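PDB 3F95: beta-glucosidase from Pseudoalteromonas sp., which probably hydrolyses beta-glucosidic bonds as an exo-1,3/1,4-beta-glucanase, of which this chain is only the extra C-terminal beta-sandwich domain. Local coordinates for residues I117-F122 / L161-A166. Residues are numbered along the deposited sequence; the frame is centred on the assembly and turned at random. Where two conformers were deposited one is given.
Sequences IDFSSF and LSLAIA
F119 reaches strand 161-171 through the far edge of its ring, where CE2 lies 3.7 Å from CD2 of L163 and CZ of F119 is 3.8 Å from the same methyl. That methyl sits near the ring plane, so the leucine abuts the rim of the phenyl group, and the two side chains cross at about a right angle. With CG between the backbone N and carbonyl carbon (chi1 57°), L163 brings CD2 to the ring edge. Two residues earlier on the same side of the strand, L161 makes a looser contact, its CD1 4.3 Å from F119 CE2 and oblique to the ring. The pairing illustrates how a beta-sandwich, consistent with the galactose-binding-domain-like family, is filled: the strand 161-171 belongs to one sheet, F119 follows a strand of the other, and apolar side chains bridge the gap without any hydrogen bond between the two segments. I94 touches all three residues. One face of the F119 ring is covered by F122, whose CZ stands 4.0 Å above its centre. Just after strand 113-118 the chain makes a type I beta turn, D118 to S121, in which D118 O accepts from both S121 N and S121 OG, the hydroxyl at 2.7 Å, and F122 N bonds to F119 O.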
ATOM      1  N   ILE A 117      -0.970  -8.544   7.292  1.00 18.82           N
ATOM      2  CA  ILE A 117      -2.423  -8.746   7.239  1.00 18.47           C
ATOM      3  C   ILE A 117      -2.760  -9.537   5.990  1.00 18.71           C
ATOM      4  O   ILE A 117      -2.462  -9.076   4.899  1.00 17.83           O
ATOM      5  CB  ILE A 117      -3.175  -7.363   7.189  1.00 18.23           C
ATOM      6  CG1 ILE A 117      -2.894  -6.554   8.466  1.00 18.59           C
ATOM      7  CG2 ILE A 117      -4.703  -7.551   6.872  1.00 18.36           C
ATOM      8  CD1 ILE A 117      -3.245  -5.073   8.367  1.00 17.87           C
ATOM      9  N   ASP A 118      -3.408 -10.703   6.131  1.00 18.22           N
ATOM     10  CA  ASP A 118      -3.903 -11.413   4.945  1.00 17.94           C
ATOM     11  C   ASP A 118      -5.116 -10.688   4.343  1.00 16.99           C
ATOM     12  O   ASP A 118      -5.983 -10.152   5.086  1.00 16.61           O
ATOM     13  CB  ASP A 118      -4.309 -12.846   5.280  1.00 18.93           C
ATOM     14  CG  ASP A 118      -3.177 -13.644   5.876  1.00 23.98           C
ATOM     15  OD1 ASP A 118      -2.040 -13.579   5.339  1.00 26.02           O
ATOM     16  OD2 ASP A 118      -3.443 -14.331   6.880  1.00 29.68           O
ATOM     17  N   PHE A 119      -5.209 -10.679   3.021  1.00 15.55           N
ATOM     18  CA  PHE A 119      -6.394 -10.062   2.403  1.00 15.30           C
ATOM     19  C   PHE A 119      -7.702 -10.699   2.872  1.00 16.05           C
ATOM     20  O   PHE A 119      -8.725 -10.017   2.941  1.00 15.71           O
ATOM     21  CB  PHE A 119      -6.304 -10.029   0.870  1.00 15.45           C
ATOM     22  CG  PHE A 119      -5.604  -8.780   0.339  1.00 12.44           C
ATOM     23  CD1 PHE A 119      -4.346  -8.403   0.815  1.00 14.91           C
ATOM     24  CD2 PHE A 119      -6.212  -7.976  -0.613  1.00 14.25           C
ATOM     25  CE1 PHE A 119      -3.704  -7.229   0.331  1.00 14.79           C
ATOM     26  CE2 PHE A 119      -5.567  -6.810  -1.104  1.00 15.35           C
ATOM     27  CZ  PHE A 119      -4.320  -6.448  -0.614  1.00 12.60           C
ATOM     28  N   SER A 120      -7.666 -11.987   3.199  1.00 16.43           N
ATOM     29  CA  SER A 120      -8.880 -12.681   3.677  1.00 17.53           C
ATOM     30  C   SER A 120      -9.477 -12.002   4.913  1.00 17.40           C
ATOM     31  O   SER A 120     -10.687 -12.064   5.127  1.00 18.58           O
ATOM     32  CB  SER A 120      -8.566 -14.152   3.976  1.00 16.86           C
ATOM     33  OG  SER A 120      -7.557 -14.255   4.959  1.00 19.65           O
ATOM     34  N   SER A 121      -8.632 -11.376   5.722  1.00 17.28           N
ATOM     35  CA  SER A 121      -9.061 -10.731   6.969  1.00 18.06           C
ATOM     36  C   SER A 121      -9.983  -9.531   6.768  1.00 17.14           C
ATOM     37  O   SER A 121     -10.692  -9.161   7.699  1.00 16.58           O
ATOM     38  CB  SER A 121      -7.871 -10.312   7.826  1.00 19.23           C
ATOM     39  OG  SER A 121      -7.218  -9.172   7.281  1.00 19.12           O
ATOM     40  N   PHE A 122      -9.919  -8.893   5.596  1.00 16.57           N
ATOM     41  CA  PHE A 122     -10.820  -7.768   5.297  1.00 15.61           C
ATOM     42  C   PHE A 122     -11.492  -7.862   3.934  1.00 15.06           C
ATOM     43  O   PHE A 122     -11.994  -6.856   3.424  1.00 14.73           O
ATOM     44  CB  PHE A 122     -10.125  -6.392   5.503  1.00 14.56           C
ATOM     45  CG  PHE A 122      -8.939  -6.128   4.557  1.00 15.26           C
ATOM     46  CD1 PHE A 122      -9.026  -5.132   3.587  1.00 15.65           C
ATOM     47  CD2 PHE A 122      -7.752  -6.860   4.672  1.00 15.03           C
ATOM     48  CE1 PHE A 122      -7.931  -4.851   2.719  1.00 17.28           C
ATOM     49  CE2 PHE A 122      -6.667  -6.616   3.805  1.00 15.33           C
ATOM     50  CZ  PHE A 122      -6.762  -5.602   2.839  1.00 14.36           C
ATOM     51  N   LEU A 161      -4.525 -10.271  -8.897  1.00 14.60           N
ATOM     52  CA  LEU A 161      -5.158  -9.265  -8.017  1.00 13.71           C
ATOM     53  C   LEU A 161      -5.275  -7.972  -8.802  1.00 12.98           C
ATOM     54  O   LEU A 161      -4.415  -7.667  -9.619  1.00 12.96           O
ATOM     55  CB  LEU A 161      -4.254  -8.982  -6.808  1.00 13.43           C
ATOM     56  CG  LEU A 161      -4.589  -7.822  -5.837  1.00 12.78           C
ATOM     57  CD1 LEU A 161      -5.961  -8.073  -5.145  1.00 13.03           C
ATOM     58  CD2 LEU A 161      -3.491  -7.742  -4.801  1.00 14.45           C
ATOM     59  N   SER A 162      -6.361  -7.236  -8.572  1.00 12.01           N
ATOM     60  CA  SER A 162      -6.487  -5.894  -9.113  0.50 11.41           C
ATOM     61  C   SER A 162      -7.063  -4.953  -8.051  1.00 12.87           C
ATOM     62  O   SER A 162      -8.156  -5.192  -7.501  1.00 12.63           O
ATOM     63  CB  SER A 162      -7.350  -5.911 -10.380  0.50 11.56           C
ATOM     64  OG  SER A 162      -7.450  -4.613 -10.922  0.50 13.93           O
ATOM     65  N   LEU A 163      -6.349  -3.854  -7.809  1.00 12.12           N
ATOM     66  CA  LEU A 163      -6.783  -2.889  -6.816  1.00 12.55           C
ATOM     67  C   LEU A 163      -6.212  -1.532  -7.156  1.00 13.02           C
ATOM     68  O   LEU A 163      -5.394  -1.407  -8.053  1.00 12.64           O
ATOM     69  CB  LEU A 163      -6.366  -3.319  -5.404  1.00 12.12           C
ATOM     70  CG  LEU A 163      -4.867  -3.574  -5.110  1.00 13.19           C
ATOM     71  CD1 LEU A 163      -3.997  -2.322  -5.086  1.00 14.10           C
ATOM     72  CD2 LEU A 163      -4.712  -4.380  -3.826  1.00 12.57           C
ATOM     73  N   ALA A 164      -6.665  -0.526  -6.423  1.00 13.04           N
ATOM     74  CA  ALA A 164      -6.139   0.823  -6.586  1.00 13.23           C
ATOM     75  C   ALA A 164      -5.964   1.410  -5.207  1.00 13.42           C
ATOM     76  O   ALA A 164      -6.657   1.015  -4.276  1.00 12.63           O
ATOM     77  CB  ALA A 164      -7.062   1.649  -7.395  1.00 14.08           C
ATOM     78  N   ILE A 165      -5.023   2.343  -5.086  1.00 12.60           N
ATOM     79  CA  ILE A 165      -4.648   2.942  -3.804  1.00 14.05           C
ATOM     80  C   ILE A 165      -4.615   4.459  -3.994  1.00 13.42           C
ATOM     81  O   ILE A 165      -4.235   4.934  -5.051  1.00 13.57           O
ATOM     82  CB  ILE A 165      -3.250   2.420  -3.378  1.00 14.87           C
ATOM     83  CG1 ILE A 165      -3.337   0.931  -2.987  1.00 17.58           C
ATOM     84  CG2 ILE A 165      -2.695   3.210  -2.186  1.00 18.46           C
ATOM     85  CD1 ILE A 165      -1.980   0.222  -3.068  1.00 20.08           C
ATOM     86  N   ALA A 166      -5.016   5.207  -2.966  1.00 13.15           N
ATOM     87  CA  ALA A 166      -4.892   6.653  -2.962  1.00 13.31           C
ATOM     88  C   ALA A 166      -4.728   7.161  -1.536  1.00 13.24           C
ATOM     89  O   ALA A 166      -5.065   6.463  -0.588  1.00 12.88           O
ATOM     90  CB  ALA A 166      -6.118   7.285  -3.589  1.00 13.15           C
TER